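Local coordinates for protein porin (Rhodobacter blasticus, PDB 3PRN) that forms water-filled channels, as a homotrimer in the bacterial outer membrane, through which small hydrophilic solutes of up to about 0.6 kDa diffuse passively, at residues A93-S98 against N211-G216; D97-Y102 against F107-S112; Y102-F107 against T236-V241; Y240-D245 against S273-E278. The protein carries 1 engineered substitution. One frame throughout, in Å; residues are numbered along the deposited sequence.

Three of the four contacts involve the long loop between strands 78-83 and 131-138, which folds into the barrel and narrows the pore. Contact 1 fixes its 93-98 part to strand 206-214, contact 2 joins two of its parts, and contact 3 fixes its 102-107 part to strand 235-244. The centre of contact 2 lies about 9 Å from that of contact 1 and about 7 Å from that of contact 3. Ser98 OG and Ser106 OG, 2.7 Å apart, link these sites. Contact 4 lies further along strand 235-244, and its Phe275, from the 273-278 turn, also meets the loop: Phe275 CE2 is 3.4 Å from Phe107 O. The engineered Trp104 side chain lies about 12 Å from the magnesium ion bound at Ser28 and Asp57.

Contact 1: A93-S98 against N211-G216; sequences ALTYDS and NWYDNG
The carbonyl oxygen of Leu94 is gripped by two donors that reach it from opposite faces of its plane, one from the barrel wall and one from its own turn. Asn211 ND2 donates to Leu94 O at 3.1 Å with an N-H...O angle of 148°. Asp97 N, also 3.1 Å from Leu94 O, closes the type I beta turn from Leu94 to Asp97. The turn belongs to the constriction loop of a 16-stranded porin barrel, and the contact holds this loop against strand 206-214. The Asn211 bond is off-axis at both ends: the donor stands 46° out of the Leu94 carbonyl plane, not on a lone pair, and the oxygen is tilted from the Asn211 amide plane. On the same strand, two residues further on, Tyr213 reaches back to the turn with its phenol group. Thr95 and Tyr213 cross at about a right angle, and the threonine hydroxyl approaches the tyrosine ring at its edge, in plane, with Thr95 OG1 3.4 Å from Tyr213 CE1. That position follows from the threonine torsion, which sets OG1 opposite the backbone N (chi1 -167°) and beside the carbonyl carbon. Phe195 of strand 193-200 packs against Thr95, Leu94 and Asn211, and its ring also meets that of Tyr213, so the polar links run beside an apolar patch. The shortest link is the hydrogen bond between Thr95 OG1 and Tyr213 OH, 2.8 Å long, in which either hydroxyl could be the donor.

Contact 2: D97-Y102 against F107-S112; sequences DSEMGY and FGDAQS
Along 107-112, the first residue to meet the other segment is Gly108, its backbone lying beside the hydroxyl of Ser98: Ser98 OG is 4.0 Å from Gly108 C. The CA atoms of Ser98 and Gly108, 6.5 Å apart, are the nearest such pair between the two segments. Ser98 OG takes its main direct partner from the linking residues: it is hydrogen-bonded to Ser106 OG, which in addition takes the N-H of Gly108. Asp109 follows, with the largest share of the buried surface. Its OD1 accepts a 2.6 Å hydrogen bond from a water that in turn accepts from Ser98 N at 2.9 Å and is also bonded to Ser98 OG, bridging the segments. Its other oxygen, OD2, lies just 2.5 Å from Glu99 OE2. Two carboxyl oxygens this close imply that one acid probably holds a proton, which would offset the repulsion expected of two negative groups. The two side chains cross at about a right angle, with carboxylate planes 56° apart, and Glu99 CG packs 3.4 Å from both Asp109 OD1 and Asp109 OD2. Glu99 reaches there because its chain is extended beyond CG (chi2 172°). Further on, Gln111 folds back so that its NE2 donates to Asp109 O at 3.0 Å, with the acceptor in the amide plane. Such internal cross-bracing, through paired acids and a bridging water, belongs here to the constriction loop that forms the eyelet of a porin channel.

Contact 3: Y102-F107 against T236-V241; sequences YEWSSF and TVRAYV. Engineered in segment 102-107: Trp104 (natural residue Ala).
The end-to-end direction of the loop backbone from Trp104 to Phe107 lies 22° from that of strand residues 238 to 240, with the CA atoms of Ser106 and Tyr240 8.4 Å apart, so side chains must span the gap. Tyr240 does most of this. Its OH accepts a hydrogen bond from Phe107 N at 3.0 Å, with an N-H...O angle of 155°, and is also hydrogen-bonded to Gln272 OE1; the two bonds fix where the phenol end sits. Over one face of the ring, above its centre, lies Ser106 OG, 3.4 Å from Tyr240 CE2. Ser106 brings the hydroxyl there with OG opposite its backbone N (chi1 173°), where it also bonds to Ser98 OG. Beside the phenol oxygen, Phe107 CD2 packs 3.4 Å from Tyr240 OH. At the other end the engineered Trp104 turns the edge of its indole to one face of the Arg238 guanidinium: Trp104 CZ3 is 4.0 Å from Arg238 NE, in the indole plane, and the flat groups are nearly perpendicular. Arg238 NE also makes a salt bridge with Asp258 OD2, which holds the guanidinium against the neighbouring strand. Strand 235-244 hydrogen-bonds to strands 223-232 and 252-262 on its two sides, and the loop packs against the inner wall of this sheet, with Trp104 reaching on to Asp258 of strand 252-262 and to Lys266 and Ser268 of strand 265-273.

Contact 4: Y240-D245 against S273-E278; sequences YVSDID and SGFANE
With chi1 at 57°, Ile244 places CG1 between its backbone N and carbonyl carbon and swings CG2 opposite the carbonyl carbon, while Phe275, at chi1 -57°, points its ring back to meet these branches. The ring comes from a type I turn with a G1 bulge, the tight hairpin connection between strands 265-273 and 279-288 of the barrel. The evidence is a pair of backbone bonds, Asn277 N to Gly274 O at 3.3 Å and Gly274 N to Glu278 O at 2.9 Å, together with the left-handed backbone of Asn277 (phi 64°). Glu278 braces the turn further, its OE1 accepting from Ala276 N at 2.9 Å from above the carboxylate plane. Across the contact, all the side-chain branches of Ile244 lie against the phenyl ring. Ile244 CG2 makes a CH-pi contact 3.9 Å from the centroid of the Phe275 ring, over the face but displaced toward the rim. Ile244 CD1 covers the other end of the ring, 3.7 Å from Phe275 CG. The strand backbone contributes as well, since Ser242 O approaches Phe275 CE1 at 3.6 Å. Ser242 OG is held by Thr225 OG1 of strand 223-232, so its polar needs are met on the side of that strand. Phe275 also packs on Ala252 and Gln223, and thereby ties the hairpin end to the strands next to 235-244. At the edge of the phenyl group, in its plane, Ser242 OG lies 3.8 Å from Phe275 CZ.

Contact 1: A93-S98 against N211-G216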
loop_
_atom_site.group_PDB
_atom_site.type_symbol
_atom_site.label_atom_id
_atom_site.label_comp_id
_atom_site.label_asym_id
_atom_site.label_seq_id
_atom_site.Cartn_x
_atom_site.Cartn_y
_atom_site.Cartn_z
ATOM N N ALA A 93 -7.617 11.173 28.028
ATOM C CA ALA A 93 -8.998 10.689 28.158
ATOM C C ALA A 93 -9.964 11.917 28.259
ATOM O O ALA A 93 -9.534 13.047 28.493
ATOM C CB ALA A 93 -9.141 9.832 29.418
ATOM N N LEU A 94 -11.237 11.610 28.008
ATOM C CA LEU A 94 -12.366 12.469 28.172
ATOM C C LEU A 94 -12.569 13.518 27.092
ATOM O O LEU A 94 -13.740 13.866 26.816
ATOM C CB LEU A 94 -12.323 13.172 29.562
ATOM C CG LEU A 94 -12.245 12.237 30.800
ATOM C CD1 LEU A 94 -12.230 13.089 32.081
ATOM C CD2 LEU A 94 -13.393 11.232 30.806
ATOM N N THR A 95 -11.514 14.011 26.499
ATOM C CA THR A 95 -11.601 15.177 25.596
ATOM C C THR A 95 -12.469 14.910 24.388
ATOM O O THR A 95 -13.023 15.867 23.804
ATOM C CB THR A 95 -10.183 15.669 25.312
ATOM O OG1 THR A 95 -10.155 16.968 24.688
ATOM C CG2 THR A 95 -9.480 14.718 24.303
ATOM N N TYR A 96 -12.657 13.663 23.914
ATOM C CA TYR A 96 -13.516 13.422 22.764
ATOM C C TYR A 96 -14.788 12.695 23.128
ATOM O O TYR A 96 -15.548 12.267 22.229
ATOM C CB TYR A 96 -12.747 12.537 21.715
ATOM C CG TYR A 96 -11.550 13.280 21.118
ATOM C CD1 TYR A 96 -11.752 14.487 20.461
ATOM C CD2 TYR A 96 -10.268 12.753 21.195
ATOM C CE1 TYR A 96 -10.711 15.196 19.874
ATOM C CE2 TYR A 96 -9.190 13.467 20.686
ATOM C CZ TYR A 96 -9.434 14.657 19.988
ATOM O OH TYR A 96 -8.386 15.332 19.483
ATOM N N ASP A 97 -15.117 12.540 24.403
ATOM C CA ASP A 97 -16.287 11.744 24.810
ATOM C C ASP A 97 -17.623 12.319 24.554
ATOM O O ASP A 97 -18.615 11.579 24.745
ATOM C CB ASP A 97 -16.185 11.343 26.290
ATOM C CG ASP A 97 -15.119 10.313 26.543
ATOM O OD1 ASP A 97 -14.443 9.820 25.633
ATOM O OD2 ASP A 97 -14.884 9.929 27.691
ATOM N N SER A 98 -17.737 13.521 23.941
ATOM C CA SER A 98 -19.073 13.962 23.536
ATOM C C SER A 98 -19.393 13.526 22.101
ATOM O O SER A 98 -20.548 13.647 21.653
ATOM C CB SER A 98 -19.208 15.488 23.684
ATOM O OG SER A 98 -18.524 16.177 22.657
ATOM N N ASN A 211 -16.238 19.285 29.940
ATOM C CA ASN A 211 -14.917 19.610 29.458
ATOM C C ASN A 211 -14.837 21.125 29.228
ATOM O O ASN A 211 -15.802 21.707 28.687
ATOM C CB ASN A 211 -14.675 18.933 28.087
ATOM C CG ASN A 211 -14.588 17.423 28.212
ATOM O OD1 ASN A 211 -14.228 16.878 29.270
ATOM N ND2 ASN A 211 -14.919 16.694 27.137
ATOM N N TRP A 212 -13.742 21.712 29.609
ATOM C CA TRP A 212 -13.473 23.121 29.439
ATOM C C TRP A 212 -12.217 23.284 28.602
ATOM O O TRP A 212 -11.232 22.561 28.870
ATOM C CB TRP A 212 -13.245 23.743 30.870
ATOM C CG TRP A 212 -12.766 25.166 30.734
ATOM C CD1 TRP A 212 -13.534 26.288 30.484
ATOM C CD2 TRP A 212 -11.397 25.618 30.734
ATOM N NE1 TRP A 212 -12.716 27.397 30.343
ATOM C CE2 TRP A 212 -11.401 27.000 30.487
ATOM C CE3 TRP A 212 -10.173 24.965 30.902
ATOM C CZ2 TRP A 212 -10.228 27.753 30.455
ATOM C CZ3 TRP A 212 -9.005 25.709 30.838
ATOM C CH2 TRP A 212 -9.044 27.091 30.630
ATOM N N TYR A 213 -12.180 24.200 27.639
ATOM C CA TYR A 213 -10.953 24.431 26.899
ATOM C C TYR A 213 -10.580 25.920 26.832
ATOM O O TYR A 213 -11.472 26.790 26.680
ATOM C CB TYR A 213 -11.162 24.060 25.386
ATOM C CG TYR A 213 -11.498 22.578 25.256
ATOM C CD1 TYR A 213 -10.457 21.631 25.224
ATOM C CD2 TYR A 213 -12.779 22.166 25.181
ATOM C CE1 TYR A 213 -10.776 20.275 25.142
ATOM C CE2 TYR A 213 -13.103 20.822 25.085
ATOM C CZ TYR A 213 -12.085 19.873 25.085
ATOM O OH TYR A 213 -12.450 18.568 24.981
ATOM N N ASP A 214 -9.305 26.139 26.707
ATOM C CA ASP A 214 -8.722 27.389 26.278
ATOM C C ASP A 214 -8.186 27.057 24.861
ATOM O O ASP A 214 -7.296 26.207 24.767
ATOM C CB ASP A 214 -7.579 27.806 27.161
ATOM C CG ASP A 214 -6.915 29.083 26.671
ATOM O OD1 ASP A 214 -6.825 29.390 25.458
ATOM O OD2 ASP A 214 -6.449 29.825 27.581
ATOM N N ASN A 215 -8.769 27.637 23.842
ATOM C CA ASN A 215 -8.534 27.383 22.462
ATOM C C ASN A 215 -7.438 28.223 21.861
ATOM O O ASN A 215 -7.289 28.280 20.656
ATOM C CB ASN A 215 -9.807 27.406 21.606
ATOM C CG ASN A 215 -10.710 26.243 21.958
ATOM O OD1 ASN A 215 -10.303 25.057 21.906
ATOM N ND2 ASN A 215 -11.995 26.468 22.237
ATOM N N GLY A 216 -6.595 28.813 22.719
ATOM C CA GLY A 216 -5.448 29.569 22.232
ATOM C C GLY A 216 -5.782 30.677 21.246
ATOM O O GLY A 216 -6.609 31.530 21.586
#

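Contact 2: D97-Y102 against F107-S112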
loop_
_atom_site.group_PDB
_atom_site.type_symbol
_atom_site.label_atom_id
_atom_site.label_comp_id
_atom_site.label_asym_id
_atom_site.label_seq_id
_atom_site.Cartn_x
_atom_site.Cartn_y
_atom_site.Cartn_z
ATOM N N ASP A 97 -15.117 12.540 24.403
ATOM C CA ASP A 97 -16.287 11.744 24.810
ATOM C C ASP A 97 -17.623 12.319 24.554
ATOM O O ASP A 97 -18.615 11.579 24.745
ATOM C CB ASP A 97 -16.185 11.343 26.290
ATOM C CG ASP A 97 -15.119 10.313 26.543
ATOM O OD1 ASP A 97 -14.443 9.820 25.633
ATOM O OD2 ASP A 97 -14.884 9.929 27.691
ATOM N N SER A 98 -17.737 13.521 23.941
ATOM C CA SER A 98 -19.073 13.962 23.536
ATOM C C SER A 98 -19.393 13.526 22.101
ATOM O O SER A 98 -20.548 13.647 21.653
ATOM C CB SER A 98 -19.208 15.488 23.684
ATOM O OG SER A 98 -18.524 16.177 22.657
ATOM N N GLU A 99 -18.411 12.939 21.385
ATOM C CA GLU A 99 -18.656 12.516 19.989
ATOM C C GLU A 99 -19.796 11.527 19.854
ATOM O O GLU A 99 -20.102 10.735 20.740
ATOM C CB GLU A 99 -17.355 11.984 19.356
ATOM C CG GLU A 99 -16.354 13.134 19.114
ATOM C CD GLU A 99 -14.984 12.638 18.667
ATOM O OE1 GLU A 99 -14.741 11.401 18.755
ATOM O OE2 GLU A 99 -14.146 13.463 18.217
ATOM N N MET A 100 -20.461 11.533 18.703
ATOM C CA MET A 100 -21.580 10.688 18.406
ATOM C C MET A 100 -21.785 10.496 16.890
ATOM O O MET A 100 -21.097 11.168 16.109
ATOM C CB MET A 100 -22.868 11.337 18.978
ATOM C CG MET A 100 -22.921 12.843 18.634
ATOM S SD MET A 100 -24.586 13.522 18.977
ATOM C CE MET A 100 -24.575 13.505 20.748
ATOM N N GLY A 101 -22.682 9.594 16.543
ATOM C CA GLY A 101 -22.956 9.306 15.137
ATOM C C GLY A 101 -21.889 8.302 14.613
ATOM O O GLY A 101 -20.866 8.045 15.286
ATOM N N TYR A 102 -22.116 7.786 13.405
ATOM C CA TYR A 102 -21.172 6.778 12.893
ATOM C C TYR A 102 -19.841 7.374 12.490
ATOM O O TYR A 102 -18.875 6.608 12.289
ATOM C CB TYR A 102 -21.816 5.993 11.751
ATOM C CG TYR A 102 -21.705 6.493 10.347
ATOM C CD1 TYR A 102 -22.501 7.516 9.891
ATOM C CD2 TYR A 102 -20.752 5.943 9.451
ATOM C CE1 TYR A 102 -22.445 7.951 8.577
ATOM C CE2 TYR A 102 -20.647 6.408 8.144
ATOM C CZ TYR A 102 -21.529 7.379 7.711
ATOM O OH TYR A 102 -21.488 7.860 6.467
ATOM N N PHE A 107 -19.540 19.047 17.673
ATOM C CA PHE A 107 -19.142 20.475 17.765
ATOM C C PHE A 107 -18.574 20.731 19.164
ATOM O O PHE A 107 -17.849 21.730 19.357
ATOM C CB PHE A 107 -20.362 21.362 17.500
ATOM C CG PHE A 107 -20.810 21.320 16.061
ATOM C CD1 PHE A 107 -19.950 21.873 15.086
ATOM C CD2 PHE A 107 -22.027 20.810 15.670
ATOM C CE1 PHE A 107 -20.323 21.879 13.735
ATOM C CE2 PHE A 107 -22.384 20.837 14.328
ATOM C CZ PHE A 107 -21.543 21.376 13.366
ATOM N N GLY A 108 -18.854 19.864 20.122
ATOM C CA GLY A 108 -18.329 20.046 21.475
ATOM C C GLY A 108 -16.878 19.623 21.639
ATOM O O GLY A 108 -16.331 19.789 22.749
ATOM N N ASP A 109 -16.234 19.096 20.575
ATOM C CA ASP A 109 -14.800 18.799 20.641
ATOM C C ASP A 109 -14.067 20.159 20.627
ATOM O O ASP A 109 -14.639 21.166 20.150
ATOM C CB ASP A 109 -14.414 18.054 19.358
ATOM C CG ASP A 109 -14.702 16.559 19.406
ATOM O OD1 ASP A 109 -15.081 15.978 20.460
ATOM O OD2 ASP A 109 -14.511 15.918 18.332
ATOM N N ALA A 110 -12.865 20.247 21.106
ATOM C CA ALA A 110 -12.075 21.464 21.156
ATOM C C ALA A 110 -11.999 22.148 19.791
ATOM O O ALA A 110 -11.733 21.500 18.762
ATOM C CB ALA A 110 -10.671 21.116 21.609
ATOM N N GLN A 111 -12.168 23.473 19.773
ATOM C CA GLN A 111 -12.074 24.203 18.507
ATOM C C GLN A 111 -10.713 24.905 18.411
ATOM O O GLN A 111 -10.626 26.126 18.273
ATOM C CB GLN A 111 -13.172 25.281 18.447
ATOM C CG GLN A 111 -14.566 24.714 18.640
ATOM C CD GLN A 111 -15.000 23.896 17.440
ATOM O OE1 GLN A 111 -15.048 24.429 16.334
ATOM N NE2 GLN A 111 -15.308 22.626 17.589
ATOM N N SER A 112 -9.647 24.131 18.501
ATOM C CA SER A 112 -8.281 24.682 18.390
ATOM C C SER A 112 -7.509 23.857 17.367
ATOM O O SER A 112 -8.031 22.845 16.852
ATOM C CB SER A 112 -7.584 24.659 19.751
ATOM O OG SER A 112 -7.738 23.389 20.356
HETATM O O HOH W 1 -16.087 15.656 22.885
#

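Contact 3: Y102-F107 against T236-V241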
loop_
_atom_site.group_PDB
_atom_site.type_symbol
_atom_site.label_atom_id
_atom_site.label_comp_id
_atom_site.label_asym_id
_atom_site.label_seq_id
_atom_site.Cartn_x
_atom_site.Cartn_y
_atom_site.Cartn_z
ATOM N N TYR A 102 -22.116 7.786 13.405
ATOM C CA TYR A 102 -21.172 6.778 12.893
ATOM C C TYR A 102 -19.841 7.374 12.490
ATOM O O TYR A 102 -18.875 6.608 12.289
ATOM C CB TYR A 102 -21.816 5.993 11.751
ATOM C CG TYR A 102 -21.705 6.493 10.347
ATOM C CD1 TYR A 102 -22.501 7.516 9.891
ATOM C CD2 TYR A 102 -20.752 5.943 9.451
ATOM C CE1 TYR A 102 -22.445 7.951 8.577
ATOM C CE2 TYR A 102 -20.647 6.408 8.144
ATOM C CZ TYR A 102 -21.529 7.379 7.711
ATOM O OH TYR A 102 -21.488 7.860 6.467
ATOM N N GLU A 103 -19.693 8.703 12.483
ATOM C CA GLU A 103 -18.374 9.258 12.175
ATOM C C GLU A 103 -17.730 9.862 13.410
ATOM O O GLU A 103 -16.722 10.560 13.213
ATOM C CB GLU A 103 -18.475 10.303 11.058
ATOM C CG GLU A 103 -19.057 9.668 9.798
ATOM C CD GLU A 103 -19.444 10.755 8.795
ATOM O OE1 GLU A 103 -20.336 11.590 9.122
ATOM O OE2 GLU A 103 -18.838 10.743 7.730
ATOM N N TRP A 104 -18.205 9.620 14.624
ATOM C CA TRP A 104 -17.649 10.132 15.858
ATOM C C TRP A 104 -17.329 11.622 15.742
ATOM O O TRP A 104 -16.180 12.043 15.855
ATOM C CB TRP A 104 -16.310 9.420 16.368
ATOM C CG TRP A 104 -16.896 8.022 16.419
ATOM C CD1 TRP A 104 -16.659 7.002 15.592
ATOM C CD2 TRP A 104 -17.904 7.642 17.347
ATOM N NE1 TRP A 104 -17.574 5.959 15.963
ATOM C CE2 TRP A 104 -18.306 6.365 16.988
ATOM C CE3 TRP A 104 -18.513 8.265 18.452
ATOM C CZ2 TRP A 104 -19.336 5.676 17.653
ATOM C CZ3 TRP A 104 -19.528 7.553 19.128
ATOM C CH2 TRP A 104 -19.923 6.320 18.743
ATOM N N SER A 105 -18.357 12.424 15.526
ATOM C CA SER A 105 -18.167 13.880 15.411
ATOM C C SER A 105 -18.980 14.617 16.501
ATOM O O SER A 105 -19.962 14.116 17.077
ATOM C CB SER A 105 -18.623 14.371 14.039
ATOM O OG SER A 105 -20.019 14.175 13.903
ATOM N N SER A 106 -18.504 15.835 16.809
ATOM C CA SER A 106 -19.140 16.675 17.802
ATOM C C SER A 106 -18.585 18.104 17.676
ATOM O O SER A 106 -17.361 18.299 17.686
ATOM C CB SER A 106 -18.838 16.180 19.243
ATOM O OG SER A 106 -19.322 17.092 20.222
ATOM N N PHE A 107 -19.540 19.047 17.673
ATOM C CA PHE A 107 -19.142 20.475 17.765
ATOM C C PHE A 107 -18.574 20.731 19.164
ATOM O O PHE A 107 -17.849 21.730 19.357
ATOM C CB PHE A 107 -20.362 21.362 17.500
ATOM C CG PHE A 107 -20.810 21.320 16.061
ATOM C CD1 PHE A 107 -19.950 21.873 15.086
ATOM C CD2 PHE A 107 -22.027 20.810 15.670
ATOM C CE1 PHE A 107 -20.323 21.879 13.735
ATOM C CE2 PHE A 107 -22.384 20.837 14.328
ATOM C CZ PHE A 107 -21.543 21.376 13.366
ATOM N N THR A 236 -27.332 2.805 23.150
ATOM C CA THR A 236 -26.741 3.877 23.932
ATOM C C THR A 236 -27.318 5.204 23.394
ATOM O O THR A 236 -27.420 5.435 22.195
ATOM C CB THR A 236 -25.229 3.923 23.921
ATOM O OG1 THR A 236 -24.707 2.711 24.417
ATOM C CG2 THR A 236 -24.628 5.083 24.715
ATOM N N VAL A 237 -27.703 6.080 24.317
ATOM C CA VAL A 237 -28.235 7.386 23.862
ATOM C C VAL A 237 -27.232 8.422 24.301
ATOM O O VAL A 237 -26.694 8.341 25.401
ATOM C CB VAL A 237 -29.676 7.559 24.318
ATOM C CG1 VAL A 237 -29.802 7.879 25.785
ATOM C CG2 VAL A 237 -30.349 8.611 23.429
ATOM N N ARG A 238 -26.887 9.396 23.433
ATOM C CA ARG A 238 -25.895 10.416 23.765
ATOM C C ARG A 238 -26.406 11.834 23.500
ATOM O O ARG A 238 -27.197 12.034 22.579
ATOM C CB ARG A 238 -24.696 10.254 22.750
ATOM C CG ARG A 238 -23.992 8.917 22.910
ATOM C CD ARG A 238 -22.855 8.762 21.897
ATOM N NE ARG A 238 -22.252 7.447 21.996
ATOM C CZ ARG A 238 -21.377 7.083 22.928
ATOM N NH1 ARG A 238 -20.971 7.929 23.854
ATOM N NH2 ARG A 238 -20.880 5.851 22.938
ATOM N N ALA A 239 -25.896 12.796 24.257
ATOM C CA ALA A 239 -26.277 14.192 24.046
ATOM C C ALA A 239 -25.150 15.108 24.475
ATOM O O ALA A 239 -24.327 14.733 25.294
ATOM C CB ALA A 239 -27.528 14.538 24.882
ATOM N N TYR A 240 -25.119 16.348 24.014
ATOM C CA TYR A 240 -24.170 17.341 24.461
ATOM C C TYR A 240 -24.698 18.750 24.154
ATOM O O TYR A 240 -25.539 18.876 23.259
ATOM C CB TYR A 240 -22.750 17.237 23.832
ATOM C CG TYR A 240 -22.702 17.540 22.349
ATOM C CD1 TYR A 240 -22.481 18.871 21.939
ATOM C CD2 TYR A 240 -22.819 16.564 21.378
ATOM C CE1 TYR A 240 -22.412 19.201 20.595
ATOM C CE2 TYR A 240 -22.740 16.907 20.009
ATOM C CZ TYR A 240 -22.538 18.207 19.628
ATOM O OH TYR A 240 -22.470 18.624 18.302
ATOM N N VAL A 241 -24.145 19.733 24.851
ATOM C CA VAL A 241 -24.434 21.112 24.572
ATOM C C VAL A 241 -23.039 21.760 24.658
ATOM O O VAL A 241 -22.278 21.287 25.521
ATOM C CB VAL A 241 -25.339 21.771 25.636
ATOM C CG1 VAL A 241 -25.698 23.188 25.237
ATOM C CG2 VAL A 241 -26.581 20.918 25.864
#

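Contact 4: Y240-D245 against S273-E278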
loop_
_atom_site.group_PDB
_atom_site.type_symbol
_atom_site.label_atom_id
_atom_site.label_comp_id
_atom_site.label_asym_id
_atom_site.label_seq_id
_atom_site.Cartn_x
_atom_site.Cartn_y
_atom_site.Cartn_z
ATOM N N TYR A 240 -25.119 16.348 24.014
ATOM C CA TYR A 240 -24.170 17.341 24.461
ATOM C C TYR A 240 -24.698 18.750 24.154
ATOM O O TYR A 240 -25.539 18.876 23.259
ATOM C CB TYR A 240 -22.750 17.237 23.832
ATOM C CG TYR A 240 -22.702 17.540 22.349
ATOM C CD1 TYR A 240 -22.481 18.871 21.939
ATOM C CD2 TYR A 240 -22.819 16.564 21.378
ATOM C CE1 TYR A 240 -22.412 19.201 20.595
ATOM C CE2 TYR A 240 -22.740 16.907 20.009
ATOM C CZ TYR A 240 -22.538 18.207 19.628
ATOM O OH TYR A 240 -22.470 18.624 18.302
ATOM N N VAL A 241 -24.145 19.733 24.851
ATOM C CA VAL A 241 -24.434 21.112 24.572
ATOM C C VAL A 241 -23.039 21.760 24.658
ATOM O O VAL A 241 -22.278 21.287 25.521
ATOM C CB VAL A 241 -25.339 21.771 25.636
ATOM C CG1 VAL A 241 -25.698 23.188 25.237
ATOM C CG2 VAL A 241 -26.581 20.918 25.864
ATOM N N SER A 242 -22.751 22.729 23.818
ATOM C CA SER A 242 -21.419 23.364 23.915
ATOM C C SER A 242 -21.593 24.860 23.600
ATOM O O SER A 242 -22.405 25.197 22.731
ATOM C CB SER A 242 -20.409 22.710 22.950
ATOM O OG SER A 242 -19.068 23.157 23.075
ATOM N N ASP A 243 -20.844 25.684 24.258
ATOM C CA ASP A 243 -20.743 27.100 24.131
ATOM C C ASP A 243 -19.295 27.576 23.939
ATOM O O ASP A 243 -18.357 27.144 24.637
ATOM C CB ASP A 243 -21.245 27.886 25.375
ATOM C CG ASP A 243 -22.762 27.783 25.418
ATOM O OD1 ASP A 243 -23.462 28.338 24.486
ATOM O OD2 ASP A 243 -23.331 27.113 26.352
ATOM N N ILE A 244 -19.130 28.513 23.019
ATOM C CA ILE A 244 -17.836 29.143 22.822
ATOM C C ILE A 244 -17.995 30.635 23.141
ATOM O O ILE A 244 -19.136 31.135 23.141
ATOM C CB ILE A 244 -17.281 28.915 21.409
ATOM C CG1 ILE A 244 -18.225 29.392 20.303
ATOM C CG2 ILE A 244 -17.033 27.384 21.220
ATOM C CD1 ILE A 244 -17.662 29.318 18.900
ATOM N N ASP A 245 -16.914 31.328 23.380
ATOM C CA ASP A 245 -16.881 32.747 23.629
ATOM C C ASP A 245 -17.030 33.604 22.373
ATOM O O ASP A 245 -17.247 34.825 22.565
ATOM C CB ASP A 245 -15.534 33.218 24.252
ATOM C CG ASP A 245 -15.509 32.987 25.742
ATOM O OD1 ASP A 245 -16.555 32.833 26.413
ATOM O OD2 ASP A 245 -14.377 32.909 26.301
ATOM N N SER A 273 -26.308 20.457 15.752
ATOM C CA SER A 273 -26.457 21.873 15.336
ATOM C C SER A 273 -25.222 22.641 15.786
ATOM O O SER A 273 -24.864 22.556 16.980
ATOM C CB SER A 273 -27.774 22.375 15.962
ATOM O OG SER A 273 -28.074 23.667 15.499
ATOM N N GLY A 274 -24.553 23.360 14.884
ATOM C CA GLY A 274 -23.337 24.033 15.138
ATOM C C GLY A 274 -23.353 25.435 15.731
ATOM O O GLY A 274 -24.427 25.976 16.008
ATOM N N PHE A 275 -22.180 26.024 15.901
ATOM C CA PHE A 275 -22.056 27.372 16.454
ATOM C C PHE A 275 -22.532 28.464 15.465
ATOM O O PHE A 275 -22.840 29.579 15.907
ATOM C CB PHE A 275 -20.621 27.683 16.875
ATOM C CG PHE A 275 -20.092 26.693 17.885
ATOM C CD1 PHE A 275 -20.548 26.668 19.165
ATOM C CD2 PHE A 275 -19.084 25.780 17.469
ATOM C CE1 PHE A 275 -20.024 25.798 20.119
ATOM C CE2 PHE A 275 -18.600 24.885 18.402
ATOM C CZ PHE A 275 -19.052 24.875 19.728
ATOM N N ALA A 276 -22.634 28.135 14.187
ATOM C CA ALA A 276 -23.117 29.066 13.170
ATOM C C ALA A 276 -24.434 28.557 12.606
ATOM O O ALA A 276 -24.763 28.751 11.443
ATOM C CB ALA A 276 -22.090 29.210 12.043
ATOM N N ASN A 277 -25.196 27.866 13.445
ATOM C CA ASN A 277 -26.448 27.300 13.018
ATOM C C ASN A 277 -26.391 26.219 11.943
ATOM O O ASN A 277 -27.478 25.914 11.396
ATOM C CB ASN A 277 -27.316 28.465 12.422
ATOM C CG ASN A 277 -28.748 28.270 12.910
ATOM O OD1 ASN A 277 -28.946 27.673 13.978
ATOM N ND2 ASN A 277 -29.757 28.706 12.196
ATOM N N GLU A 278 -25.262 25.628 11.600
ATOM C CA GLU A 278 -25.239 24.540 10.625
ATOM C C GLU A 278 -26.012 23.338 11.195
ATOM O O GLU A 278 -25.922 23.029 12.391
ATOM C CB GLU A 278 -23.813 23.944 10.520
ATOM C CG GLU A 278 -22.721 24.983 10.332
ATOM C CD GLU A 278 -22.061 25.342 11.649
ATOM O OE1 GLU A 278 -22.792 25.746 12.628
ATOM O OE2 GLU A 278 -20.787 25.234 11.782
#